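Local structure of sugar ABC transporter substrate-binding protein, BlMnBP1 (Bifidobacterium animalis subsp. lactis ATCC 27673, 6I5R) at residues V158-I164 / L180-T185; A187-N193 / G275-V281; L167-P171 / M303-T308. The protein binds manno-oligosaccharides such as mannobiose as an extracellular solute-binding protein of an ABC transporter, probably delivering them for uptake. All coordinates share one frame; numbering follows the deposited sequence.

Contact 1 (V158-I164 / L180-T185); sequences VFEEAGI and LIKEKT. With ZN (zinc ion), chain K.
A162 and I181 bring the two helices together, their CA atoms 5.0 Å apart, where the axes of 158-162 and 180-184 cross at 76° and approach to 8.9 Å. The small A162 lets the backbones come this close. Its CB rests on CG1 of I181 at 3.8 Å. CG1 of I181 lies beside its own backbone N (chi1 -68°), and the extended chain carries CD1 to CE1 of F159 and CD1 of I164, each 3.8 Å away. The other branch, CG2, meets CG1 of V158. T185 closes the far end of the contact: its CG2 packs on CG of E161 at 3.6 Å, while its OG1 turns back and donates to I181 O. That carbonyl also takes the N-H of T185, and the two donors arrive from opposite faces of its plane. The aliphatic part of K184 lies over the end of helix 158-162, with CE by A162 O. G163, just past its last turn, has positive phi and completes a Schellman motif. On the outer side E160 holds a zinc ion through both carboxylate oxygens. On the inner side V158 and I181 rest on A278, and F159 on T279, so both helices cover strand 277-283; I181 also reaches P189 of strand 188-190.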
ATOM      1  N   VAL A 158     -19.485  16.834  -1.372  1.00 16.39           N
ATOM      2  CA  VAL A 158     -20.546  15.877  -1.077  1.00 18.77           C
ATOM      3  C   VAL A 158     -20.814  15.813   0.416  1.00 17.97           C
ATOM      4  O   VAL A 158     -21.968  15.718   0.854  1.00 16.39           O
ATOM      5  CB  VAL A 158     -20.178  14.492  -1.630  1.00 17.26           C
ATOM      6  CG1 VAL A 158     -21.218  13.452  -1.166  1.00 16.39           C
ATOM      7  CG2 VAL A 158     -20.091  14.556  -3.141  1.00 16.39           C
ATOM      8  N   PHE A 159     -19.759  15.823   1.225  1.00 16.39           N
ATOM      9  CA  PHE A 159     -19.942  15.822   2.675  1.00 18.24           C
ATOM     10  C   PHE A 159     -20.730  17.046   3.144  1.00 21.57           C
ATOM     11  O   PHE A 159     -21.625  16.930   3.992  1.00 16.39           O
ATOM     12  CB  PHE A 159     -18.571  15.731   3.362  1.00 16.39           C
ATOM     13  CG  PHE A 159     -18.076  14.304   3.557  1.00 19.97           C
ATOM     14  CD1 PHE A 159     -18.126  13.378   2.529  1.00 16.39           C
ATOM     15  CD2 PHE A 159     -17.570  13.906   4.771  1.00 17.72           C
ATOM     16  CE1 PHE A 159     -17.694  12.081   2.729  1.00 16.70           C
ATOM     17  CE2 PHE A 159     -17.172  12.619   4.978  1.00 18.87           C
ATOM     18  CZ  PHE A 159     -17.211  11.709   3.938  1.00 18.08           C
ATOM     19  N   GLU A 160     -20.426  18.224   2.593  1.00 16.39           N
ATOM     20  CA  GLU A 160     -21.171  19.427   2.966  1.00 20.32           C
ATOM     21  C   GLU A 160     -22.630  19.321   2.537  1.00 17.63           C
ATOM     22  O   GLU A 160     -23.533  19.723   3.289  1.00 16.39           O
ATOM     23  CB  GLU A 160     -20.491  20.657   2.354  1.00 18.17           C
ATOM     24  CG  GLU A 160     -21.029  22.031   2.815  1.00 24.46           C
ATOM     25  CD  GLU A 160     -20.680  22.419   4.276  1.00 21.18           C
ATOM     26  OE1 GLU A 160     -19.505  22.652   4.637  1.00 27.28           O
ATOM     27  OE2 GLU A 160     -21.602  22.536   5.098  1.00 30.04           O
ATOM     28  N   GLU A 161     -22.892  18.751   1.355  1.00 18.15           N
ATOM     29  CA  GLU A 161     -24.275  18.601   0.914  1.00 16.67           C
ATOM     30  C   GLU A 161     -25.043  17.667   1.839  1.00 16.39           C
ATOM     31  O   GLU A 161     -26.242  17.853   2.070  1.00 18.07           O
ATOM     32  CB  GLU A 161     -24.315  18.080  -0.519  1.00 17.00           C
ATOM     33  CG  GLU A 161     -25.709  17.903  -1.071  1.00 22.29           C
ATOM     34  CD  GLU A 161     -26.375  19.205  -1.502  1.00 28.11           C
ATOM     35  OE1 GLU A 161     -25.807  20.302  -1.303  1.00 32.94           O
ATOM     36  OE2 GLU A 161     -27.492  19.139  -2.039  1.00 33.23           O
ATOM     37  N   ALA A 162     -24.376  16.631   2.341  1.00 16.39           N
ATOM     38  CA  ALA A 162     -24.984  15.684   3.262  1.00 16.39           C
ATOM     39  C   ALA A 162     -25.163  16.262   4.663  1.00 21.38           C
ATOM     40  O   ALA A 162     -25.853  15.662   5.500  1.00 16.39           O
ATOM     41  CB  ALA A 162     -24.119  14.418   3.301  1.00 16.39           C
ATOM     42  N   GLY A 163     -24.597  17.428   4.933  1.00 17.50           N
ATOM     43  CA  GLY A 163     -24.743  17.975   6.268  1.00 19.54           C
ATOM     44  C   GLY A 163     -23.800  17.379   7.283  1.00 19.97           C
ATOM     45  O   GLY A 163     -24.022  17.521   8.484  1.00 17.50           O
ATOM     46  N   ILE A 164     -22.746  16.703   6.834  1.00 19.42           N
ATOM     47  CA  ILE A 164     -21.758  16.152   7.750  1.00 18.33           C
ATOM     48  C   ILE A 164     -20.926  17.305   8.302  1.00 20.79           C
ATOM     49  O   ILE A 164     -20.305  18.069   7.551  1.00 26.09           O
ATOM     50  CB  ILE A 164     -20.887  15.095   7.049  1.00 17.34           C
ATOM     51  CG1 ILE A 164     -21.773  13.932   6.576  1.00 24.00           C
ATOM     52  CG2 ILE A 164     -19.768  14.623   7.977  1.00 16.39           C
ATOM     53  CD1 ILE A 164     -21.084  12.971   5.599  1.00 21.67           C
ATOM     54  N   LEU A 180     -26.519   9.562   5.468  1.00 16.39           N
ATOM     55  CA  LEU A 180     -26.822  10.939   5.095  1.00 18.92           C
ATOM     56  C   LEU A 180     -26.476  11.206   3.637  1.00 21.75           C
ATOM     57  O   LEU A 180     -27.227  11.889   2.925  1.00 16.39           O
ATOM     58  CB  LEU A 180     -26.065  11.922   6.002  1.00 16.39           C
ATOM     59  CG  LEU A 180     -26.504  12.025   7.474  1.00 16.39           C
ATOM     60  CD1 LEU A 180     -25.661  13.042   8.240  1.00 18.91           C
ATOM     61  CD2 LEU A 180     -27.972  12.409   7.516  1.00 18.10           C
ATOM     62  N   ILE A 181     -25.308  10.719   3.191  1.00 16.39           N
ATOM     63  CA  ILE A 181     -24.906  10.889   1.799  1.00 16.39           C
ATOM     64  C   ILE A 181     -25.922  10.229   0.883  1.00 16.39           C
ATOM     65  O   ILE A 181     -26.310  10.780  -0.155  1.00 16.39           O
ATOM     66  CB  ILE A 181     -23.478  10.321   1.597  1.00 17.10           C
ATOM     67  CG1 ILE A 181     -22.448  11.186   2.350  1.00 16.39           C
ATOM     68  CG2 ILE A 181     -23.175  10.181   0.124  1.00 16.39           C
ATOM     69  CD1 ILE A 181     -21.139  10.474   2.708  1.00 18.57           C
ATOM     70  N   LYS A 182     -26.341   9.020   1.233  1.00 16.39           N
ATOM     71  CA  LYS A 182     -27.280   8.299   0.391  1.00 16.39           C
ATOM     72  C   LYS A 182     -28.597   9.049   0.305  1.00 19.48           C
ATOM     73  O   LYS A 182     -29.174   9.184  -0.779  1.00 16.39           O
ATOM     74  CB  LYS A 182     -27.478   6.896   0.952  1.00 16.39           C
ATOM     75  CG  LYS A 182     -28.351   5.989   0.152  1.00 17.49           C
ATOM     76  CD  LYS A 182     -27.737   5.661  -1.163  1.00 17.86           C
ATOM     77  CE  LYS A 182     -28.709   4.802  -1.995  1.00 23.21           C
ATOM     78  NZ  LYS A 182     -28.141   4.663  -3.347  1.00 32.11           N
ATOM     79  N   GLU A 183     -29.056   9.601   1.428  1.00 16.39           N
ATOM     80  CA  GLU A 183     -30.401  10.157   1.450  1.00 17.81           C
ATOM     81  C   GLU A 183     -30.444  11.570   0.918  1.00 16.39           C
ATOM     82  O   GLU A 183     -31.456  11.979   0.338  1.00 16.39           O
ATOM     83  CB  GLU A 183     -30.975  10.106   2.860  1.00 16.39           C
ATOM     84  CG  GLU A 183     -31.257   8.688   3.261  1.00 17.94           C
ATOM     85  CD  GLU A 183     -31.882   8.557   4.588  1.00 24.10           C
ATOM     86  OE1 GLU A 183     -31.977   9.575   5.288  1.00 26.64           O
ATOM     87  OE2 GLU A 183     -32.298   7.422   4.931  1.00 23.06           O
ATOM     88  N   LYS A 184     -29.355  12.315   1.046  1.00 16.39           N
ATOM     89  CA  LYS A 184     -29.397  13.723   0.714  1.00 18.60           C
ATOM     90  C   LYS A 184     -28.555  14.128  -0.477  1.00 16.39           C
ATOM     91  O   LYS A 184     -28.666  15.275  -0.912  1.00 16.39           O
ATOM     92  CB  LYS A 184     -28.966  14.552   1.928  1.00 18.35           C
ATOM     93  CG  LYS A 184     -29.866  14.394   3.129  1.00 17.80           C
ATOM     94  CD  LYS A 184     -29.229  14.950   4.382  1.00 25.34           C
ATOM     95  CE  LYS A 184     -28.570  16.325   4.143  1.00 22.40           C
ATOM     96  NZ  LYS A 184     -29.575  17.276   3.648  1.00 32.01           N
ATOM     97  N   THR A 185     -27.698  13.263  -1.001  1.00 16.39           N
ATOM     98  CA  THR A 185     -26.919  13.634  -2.172  1.00 18.08           C
ATOM     99  C   THR A 185     -27.171  12.624  -3.276  1.00 16.39           C
ATOM    100  O   THR A 185     -27.914  11.646  -3.104  1.00 16.39           O
ATOM    101  CB  THR A 185     -25.416  13.701  -1.882  1.00 17.27           C
ATOM    102  OG1 THR A 185     -24.892  12.373  -1.839  1.00 16.39           O
ATOM    103  CG2 THR A 185     -25.124  14.427  -0.572  1.00 16.39           C
TER
HETATM  104 ZN    ZN K 511     -19.959  23.282   6.369  1.00106.61          ZN
HETATM  105  O   HOH W   1     -30.022  17.584  -0.338  1.00 20.97           O
HETATM  106  O   HOH W   2     -21.363  22.873   6.901  1.00 33.87           O

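Contact 2 (A187-N193 / G275-V281); sequences AVPLYTN and GEIATMV
V188 and I277 form a parallel bridge between strands 188-190 and 277-283 in the sheet of a periplasmic-binding-protein fold. Backbone bonds set the register. V188 N donates to E276 O, and A278 N returns a bond to V188 O at 2.8 Å with an N-H...O angle of 167°. The chain turns a corner at P189, and pairing resumes with Y191 N to T279 O at 3.1 Å. This last bond runs nearly along the C=O axis. Water 3 continues the link, giving a proton to Y191 O and accepting one from V281 N.

One side chain joins the backbone pattern. OG1 of T279 donates to P189 O at 2.7 Å, the stronger of two bonds there, since T279 N reaches the same oxygen only weakly. With chi1 at 69°, OG1 sits between backbone N and carbonyl carbon, where it also lies against CA and CB of L190.

Apolar packing flanks the strands. CB of A187 faces CB of A278, and CD1 of L190 meets CG2 of V281.

The Y191 ring is held at its far end by its hydroxyl, bonded to D264 N. M280 SD lies oblique to this ring in a Met-aromatic contact, and N193 ND2 approaches the same sulfur. CD1 of I277 makes a CH-pi contact over one ring face, 3.9 Å from the centroid.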
ATOM      1  N   ALA A 187     -24.463  11.064  -4.682  1.00 16.39           N
ATOM      2  CA  ALA A 187     -23.201  10.339  -4.805  1.00 17.42           C
ATOM      3  C   ALA A 187     -23.337   8.909  -4.293  1.00 21.12           C
ATOM      4  O   ALA A 187     -24.103   8.626  -3.374  1.00 16.39           O
ATOM      5  CB  ALA A 187     -22.083  11.044  -4.027  1.00 16.39           C
ATOM      6  N   VAL A 188     -22.543   8.012  -4.868  1.00 16.39           N
ATOM      7  CA  VAL A 188     -22.357   6.693  -4.257  1.00 16.39           C
ATOM      8  C   VAL A 188     -21.641   6.923  -2.929  1.00 18.24           C
ATOM      9  O   VAL A 188     -20.524   7.467  -2.932  1.00 16.39           O
ATOM     10  CB  VAL A 188     -21.556   5.758  -5.181  1.00 16.39           C
ATOM     11  CG1 VAL A 188     -21.228   4.450  -4.470  1.00 16.39           C
ATOM     12  CG2 VAL A 188     -22.322   5.493  -6.469  1.00 19.50           C
ATOM     13  N   PRO A 189     -22.215   6.538  -1.782  1.00 16.39           N
ATOM     14  CA  PRO A 189     -21.524   6.834  -0.513  1.00 16.71           C
ATOM     15  C   PRO A 189     -20.143   6.204  -0.389  1.00 16.39           C
ATOM     16  O   PRO A 189     -19.193   6.878   0.010  1.00 16.39           O
ATOM     17  CB  PRO A 189     -22.492   6.294   0.551  1.00 16.39           C
ATOM     18  CG  PRO A 189     -23.869   6.366  -0.122  1.00 16.39           C
ATOM     19  CD  PRO A 189     -23.607   6.077  -1.572  1.00 16.39           C
ATOM     20  N   LEU A 190     -20.005   4.922  -0.724  1.00 16.39           N
ATOM     21  CA  LEU A 190     -18.703   4.266  -0.696  1.00 16.39           C
ATOM     22  C   LEU A 190     -18.594   3.397  -1.938  1.00 17.49           C
ATOM     23  O   LEU A 190     -19.403   2.488  -2.133  1.00 16.39           O
ATOM     24  CB  LEU A 190     -18.527   3.440   0.583  1.00 16.39           C
ATOM     25  CG  LEU A 190     -17.153   2.798   0.839  1.00 16.77           C
ATOM     26  CD1 LEU A 190     -16.831   2.627   2.307  1.00 17.13           C
ATOM     27  CD2 LEU A 190     -17.106   1.431   0.135  1.00 23.63           C
ATOM     28  N   TYR A 191     -17.603   3.681  -2.776  1.00 16.39           N
ATOM     29  CA  TYR A 191     -17.400   2.938  -4.008  1.00 18.84           C
ATOM     30  C   TYR A 191     -16.365   1.869  -3.732  1.00 16.39           C
ATOM     31  O   TYR A 191     -15.273   2.179  -3.253  1.00 16.39           O
ATOM     32  CB  TYR A 191     -16.932   3.864  -5.124  1.00 16.39           C
ATOM     33  CG  TYR A 191     -16.998   3.290  -6.503  1.00 16.39           C
ATOM     34  CD1 TYR A 191     -18.165   3.329  -7.229  1.00 16.39           C
ATOM     35  CD2 TYR A 191     -15.876   2.746  -7.097  1.00 16.39           C
ATOM     36  CE1 TYR A 191     -18.228   2.824  -8.513  1.00 20.51           C
ATOM     37  CE2 TYR A 191     -15.927   2.250  -8.375  1.00 18.29           C
ATOM     38  CZ  TYR A 191     -17.107   2.280  -9.084  1.00 17.68           C
ATOM     39  OH  TYR A 191     -17.162   1.798 -10.373  1.00 16.39           O
ATOM     40  N   THR A 192     -16.706   0.616  -4.014  1.00 16.39           N
ATOM     41  CA  THR A 192     -15.858  -0.451  -3.536  1.00 16.39           C
ATOM     42  C   THR A 192     -14.683  -0.743  -4.457  1.00 17.34           C
ATOM     43  O   THR A 192     -13.698  -1.286  -3.979  1.00 16.39           O
ATOM     44  CB  THR A 192     -16.616  -1.775  -3.384  1.00 16.39           C
ATOM     45  OG1 THR A 192     -17.104  -2.177  -4.674  1.00 16.39           O
ATOM     46  CG2 THR A 192     -17.746  -1.662  -2.414  1.00 16.39           C
ATOM     47  N   ASN A 193     -14.779  -0.409  -5.749  1.00 16.39           N
ATOM     48  CA  ASN A 193     -13.815  -0.868  -6.756  1.00 16.39           C
ATOM     49  C   ASN A 193     -13.592  -2.369  -6.620  1.00 18.94           C
ATOM     50  O   ASN A 193     -12.476  -2.872  -6.742  1.00 16.39           O
ATOM     51  CB  ASN A 193     -12.498  -0.102  -6.669  1.00 17.11           C
ATOM     52  CG  ASN A 193     -12.504   1.143  -7.546  1.00 16.39           C
ATOM     53  OD1 ASN A 193     -12.755   1.048  -8.739  1.00 16.39           O
ATOM     54  ND2 ASN A 193     -12.264   2.312  -6.946  1.00 16.39           N
ATOM     55  N   GLY A 275     -17.828  14.547  -7.677  1.00 22.30           N
ATOM     56  CA  GLY A 275     -18.818  14.408  -6.627  1.00 20.72           C
ATOM     57  C   GLY A 275     -19.881  13.354  -6.856  1.00 20.75           C
ATOM     58  O   GLY A 275     -20.961  13.468  -6.277  1.00 16.73           O
ATOM     59  N   GLU A 276     -19.615  12.348  -7.705  1.00 18.27           N
ATOM     60  CA  GLU A 276     -20.502  11.216  -7.949  1.00 16.39           C
ATOM     61  C   GLU A 276     -20.171  10.041  -7.050  1.00 16.39           C
ATOM     62  O   GLU A 276     -20.962   9.094  -6.961  1.00 18.10           O
ATOM     63  CB  GLU A 276     -20.402  10.751  -9.404  1.00 19.14           C
ATOM     64  CG  GLU A 276     -20.738  11.827 -10.386  1.00 20.50           C
ATOM     65  CD  GLU A 276     -20.636  11.373 -11.821  1.00 21.84           C
ATOM     66  OE1 GLU A 276     -20.919  10.191 -12.135  1.00 27.82           O
ATOM     67  OE2 GLU A 276     -20.237  12.214 -12.641  1.00 35.81           O
ATOM     68  N   ILE A 277     -19.019  10.094  -6.402  1.00 16.39           N
ATOM     69  CA  ILE A 277     -18.632   9.145  -5.370  1.00 16.64           C
ATOM     70  C   ILE A 277     -18.229   9.954  -4.136  1.00 16.39           C
ATOM     71  O   ILE A 277     -17.487  10.936  -4.245  1.00 16.39           O
ATOM     72  CB  ILE A 277     -17.450   8.259  -5.797  1.00 20.61           C
ATOM     73  CG1 ILE A 277     -17.814   7.279  -6.927  1.00 17.89           C
ATOM     74  CG2 ILE A 277     -16.924   7.523  -4.582  1.00 16.39           C
ATOM     75  CD1 ILE A 277     -16.574   6.669  -7.590  1.00 19.05           C
ATOM     76  N   ALA A 278     -18.686   9.530  -2.961  1.00 16.39           N
ATOM     77  CA  ALA A 278     -18.355  10.300  -1.765  1.00 16.39           C
ATOM     78  C   ALA A 278     -17.088   9.810  -1.067  1.00 17.27           C
ATOM     79  O   ALA A 278     -16.295  10.623  -0.582  1.00 16.39           O
ATOM     80  CB  ALA A 278     -19.508  10.264  -0.762  1.00 16.39           C
ATOM     81  N   THR A 279     -16.891   8.494  -0.972  1.00 16.39           N
ATOM     82  CA  THR A 279     -15.695   7.972  -0.326  1.00 18.32           C
ATOM     83  C   THR A 279     -15.137   6.750  -1.046  1.00 16.39           C
ATOM     84  O   THR A 279     -15.863   5.983  -1.677  1.00 16.39           O
ATOM     85  CB  THR A 279     -15.949   7.587   1.132  1.00 16.39           C
ATOM     86  OG1 THR A 279     -16.807   6.445   1.190  1.00 16.39           O
ATOM     87  CG2 THR A 279     -16.598   8.733   1.901  1.00 18.51           C
ATOM     88  N   MET A 280     -13.823   6.599  -0.934  1.00 17.45           N
ATOM     89  CA  MET A 280     -13.123   5.390  -1.344  1.00 16.39           C
ATOM     90  C   MET A 280     -12.038   5.102  -0.322  1.00 16.73           C
ATOM     91  O   MET A 280     -11.313   6.011   0.077  1.00 16.39           O
ATOM     92  CB  MET A 280     -12.519   5.544  -2.753  1.00 16.39           C
ATOM     93  CG  MET A 280     -13.581   5.495  -3.832  1.00 16.39           C
ATOM     94  SD  MET A 280     -12.916   5.293  -5.487  1.00 16.39           S
ATOM     95  CE  MET A 280     -12.677   6.999  -5.973  1.00 21.19           C
ATOM     96  N   VAL A 281     -11.927   3.843   0.097  1.00 16.39           N
ATOM     97  CA  VAL A 281     -10.991   3.457   1.142  1.00 16.39           C
ATOM     98  C   VAL A 281      -9.689   3.122   0.423  1.00 17.10           C
ATOM     99  O   VAL A 281      -9.516   2.031  -0.110  1.00 16.39           O
ATOM    100  CB  VAL A 281     -11.537   2.300   1.971  1.00 16.39           C
ATOM    101  CG1 VAL A 281     -10.513   1.836   3.014  1.00 16.39           C
ATOM    102  CG2 VAL A 281     -12.834   2.740   2.645  1.00 16.39           C
TER
HETATM  103  O   HOH W   3     -13.675   1.888  -0.971  1.00 16.39           O

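Contact 3 (L167-P171 / M303-T308); sequences LPKTP and MPFPIT
An inverse gamma turn centred on P306, closed by I307 N to F305 O, packs against the loop L167-P171 that leads into helix 171-184. P306 meets the loop with both its ring and its carbonyl. CB of the ring lies 3.6 Å from P168 O. The carbonyl O of P306 lies 3.1 Å from N of P171 and also touches CD of that ring. This is packing, because the proline nitrogen has no hydrogen to give.

The direct hydrogen bond between the segments is made by T308. Its OG1 lies beside its own backbone N (chi1 -58°) and donates to K169 O at 2.7 Å. The donor stands above the carbonyl plane, 40° out of it. The same oxygen of T308 touches CB of K169 at 3.4 Å. Water 4 lies near P168 O and P304 O.

M303 covers the other end of the loop. Its CB meets CD1 of L167 at 4.0 Å. The side chain then bends at chi3, and CE packs on CG of P168 at 3.8 Å; the two side chains cross at about a right angle.

T170 is the N-cap of helix 171-184, its OG1 bonded to E173 N. P168 and P306 both rest on F174 of that helix. M303 packs on I152 and Y154 of strand 139-155, while P171 and I307 lie against helix 239-252.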
ATOM      1  N   LEU A 167     -15.692  15.056  10.769  1.00 20.38           N
ATOM      2  CA  LEU A 167     -15.338  13.801  10.126  1.00 16.39           C
ATOM      3  C   LEU A 167     -15.635  12.627  11.057  1.00 21.85           C
ATOM      4  O   LEU A 167     -15.439  12.725  12.275  1.00 16.39           O
ATOM      5  CB  LEU A 167     -13.872  13.812   9.710  1.00 22.82           C
ATOM      6  CG  LEU A 167     -13.589  14.898   8.661  1.00 17.71           C
ATOM      7  CD1 LEU A 167     -12.075  14.965   8.388  1.00 16.39           C
ATOM      8  CD2 LEU A 167     -14.348  14.674   7.365  1.00 21.48           C
ATOM      9  N   PRO A 168     -16.125  11.511  10.518  1.00 16.39           N
ATOM     10  CA  PRO A 168     -16.465  10.366  11.372  1.00 20.27           C
ATOM     11  C   PRO A 168     -15.217   9.727  11.955  1.00 18.11           C
ATOM     12  O   PRO A 168     -14.189   9.629  11.289  1.00 17.64           O
ATOM     13  CB  PRO A 168     -17.186   9.399  10.416  1.00 22.20           C
ATOM     14  CG  PRO A 168     -16.746   9.792   9.044  1.00 18.17           C
ATOM     15  CD  PRO A 168     -16.503  11.303   9.116  1.00 17.72           C
ATOM     16  N   LYS A 169     -15.319   9.289  13.208  1.00 18.18           N
ATOM     17  CA  LYS A 169     -14.180   8.726  13.906  1.00 19.17           C
ATOM     18  C   LYS A 169     -14.403   7.320  14.423  1.00 21.20           C
ATOM     19  O   LYS A 169     -13.465   6.732  14.971  1.00 16.39           O
ATOM     20  CB  LYS A 169     -13.797   9.637  15.079  1.00 21.27           C
ATOM     21  CG  LYS A 169     -13.330  11.028  14.649  1.00 24.67           C
ATOM     22  CD  LYS A 169     -13.152  11.974  15.845  1.00 30.08           C
ATOM     23  CE  LYS A 169     -12.221  11.454  16.921  1.00 21.44           C
ATOM     24  NZ  LYS A 169     -12.436  12.159  18.237  1.00 31.82           N
ATOM     25  N   THR A 170     -15.609   6.787  14.301  1.00 16.39           N
ATOM     26  CA  THR A 170     -15.954   5.435  14.697  1.00 17.24           C
ATOM     27  C   THR A 170     -16.713   4.792  13.552  1.00 16.39           C
ATOM     28  O   THR A 170     -17.207   5.484  12.657  1.00 16.39           O
ATOM     29  CB  THR A 170     -16.839   5.443  15.944  1.00 21.38           C
ATOM     30  OG1 THR A 170     -18.146   5.871  15.534  1.00 19.98           O
ATOM     31  CG2 THR A 170     -16.238   6.402  16.991  1.00 16.63           C
ATOM     32  N   PRO A 171     -16.831   3.468  13.552  1.00 16.39           N
ATOM     33  CA  PRO A 171     -17.617   2.827  12.488  1.00 16.62           C
ATOM     34  C   PRO A 171     -19.070   3.253  12.499  1.00 19.35           C
ATOM     35  O   PRO A 171     -19.682   3.397  11.431  1.00 16.39           O
ATOM     36  CB  PRO A 171     -17.446   1.332  12.782  1.00 17.87           C
ATOM     37  CG  PRO A 171     -16.056   1.253  13.392  1.00 17.31           C
ATOM     38  CD  PRO A 171     -16.019   2.484  14.302  1.00 19.63           C
ATOM     39  N   MET A 303      -9.014  11.641   4.944  1.00 16.39           N
ATOM     40  CA  MET A 303      -9.292  11.525   6.360  1.00 18.63           C
ATOM     41  C   MET A 303      -8.760  10.220   6.909  1.00 22.60           C
ATOM     42  O   MET A 303      -8.573   9.245   6.170  1.00 16.39           O
ATOM     43  CB  MET A 303     -10.796  11.590   6.637  1.00 18.10           C
ATOM     44  CG  MET A 303     -11.592  10.548   5.892  1.00 16.47           C
ATOM     45  SD  MET A 303     -13.300  10.644   6.437  1.00 39.46           S
ATOM     46  CE  MET A 303     -13.310   9.284   7.537  1.00 23.59           C
ATOM     47  N   PRO A 304      -8.534  10.162   8.210  1.00 21.33           N
ATOM     48  CA  PRO A 304      -8.194   8.882   8.833  1.00 17.38           C
ATOM     49  C   PRO A 304      -9.342   7.899   8.685  1.00 19.44           C
ATOM     50  O   PRO A 304     -10.507   8.285   8.580  1.00 16.39           O
ATOM     51  CB  PRO A 304      -7.938   9.257  10.298  1.00 22.50           C
ATOM     52  CG  PRO A 304      -7.732  10.767  10.285  1.00 19.81           C
ATOM     53  CD  PRO A 304      -8.600  11.262   9.199  1.00 23.15           C
ATOM     54  N   PHE A 305      -9.003   6.618   8.663  1.00 16.39           N
ATOM     55  CA  PHE A 305     -10.029   5.593   8.737  1.00 16.39           C
ATOM     56  C   PHE A 305     -10.810   5.781  10.036  1.00 16.39           C
ATOM     57  O   PHE A 305     -10.220   6.087  11.074  1.00 16.39           O
ATOM     58  CB  PHE A 305      -9.423   4.175   8.690  1.00 16.39           C
ATOM     59  CG  PHE A 305     -10.466   3.074   8.479  1.00 16.58           C
ATOM     60  CD1 PHE A 305     -11.069   2.452   9.564  1.00 18.02           C
ATOM     61  CD2 PHE A 305     -10.865   2.698   7.209  1.00 17.91           C
ATOM     62  CE1 PHE A 305     -12.036   1.490   9.389  1.00 18.99           C
ATOM     63  CE2 PHE A 305     -11.836   1.730   7.031  1.00 19.36           C
ATOM     64  CZ  PHE A 305     -12.421   1.119   8.131  1.00 16.39           C
ATOM     65  N   PRO A 306     -12.113   5.595  10.021  1.00 16.39           N
ATOM     66  CA  PRO A 306     -12.933   5.932  11.206  1.00 18.18           C
ATOM     67  C   PRO A 306     -12.931   4.877  12.306  1.00 16.39           C
ATOM     68  O   PRO A 306     -13.932   4.254  12.621  1.00 16.39           O
ATOM     69  CB  PRO A 306     -14.324   6.127  10.590  1.00 19.07           C
ATOM     70  CG  PRO A 306     -14.314   5.212   9.388  1.00 19.18           C
ATOM     71  CD  PRO A 306     -12.934   5.221   8.855  1.00 16.39           C
ATOM     72  N   ILE A 307     -11.763   4.684  12.900  1.00 16.39           N
ATOM     73  CA  ILE A 307     -11.626   3.937  14.139  1.00 16.39           C
ATOM     74  C   ILE A 307     -10.881   4.814  15.128  1.00 17.69           C
ATOM     75  O   ILE A 307      -9.924   5.502  14.763  1.00 16.39           O
ATOM     76  CB  ILE A 307     -10.888   2.593  13.933  1.00 18.16           C
ATOM     77  CG1 ILE A 307     -11.823   1.589  13.231  1.00 16.39           C
ATOM     78  CG2 ILE A 307     -10.456   1.986  15.253  1.00 16.39           C
ATOM     79  CD1 ILE A 307     -11.199   0.248  12.878  1.00 16.96           C
ATOM     80  N   THR A 308     -11.366   4.824  16.361  1.00 16.39           N
ATOM     81  CA  THR A 308     -10.722   5.502  17.475  1.00 16.86           C
ATOM     82  C   THR A 308     -10.351   4.455  18.514  1.00 16.39           C
ATOM     83  O   THR A 308     -11.168   3.595  18.869  1.00 16.39           O
ATOM     84  CB  THR A 308     -11.633   6.570  18.070  1.00 22.90           C
ATOM     85  OG1 THR A 308     -12.001   7.515  17.058  1.00 16.39           O
ATOM     86  CG2 THR A 308     -10.934   7.297  19.216  1.00 20.08           C
TER
HETATM   87  O   HOH W   4     -11.628   9.640  10.722  1.00 17.64           O

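The three contacts lie on one side of the chain's centre and form a continuous packed region. Contacts 1 and 2 have centres about 12 Å apart and touch at several points: V158 CG1 lies 3.6 Å from A278 CB, and F159 CE1 lies 3.6 Å from T279 CG2. Contact 3 is about 17 Å from contact 1 and 16 Å from contact 2, between centres. It touches each more lightly, through L167 with F159 and F305 with V281. Helix 171-184 runs from the loop of contact 3 to contact 1, and the chain then enters strand 188-190 of contact 2. Contact 2 lies near the mannobiose pocket: the side chain of N193 is about 9 Å from a bound beta-mannose unit and touches the pocket residue W265.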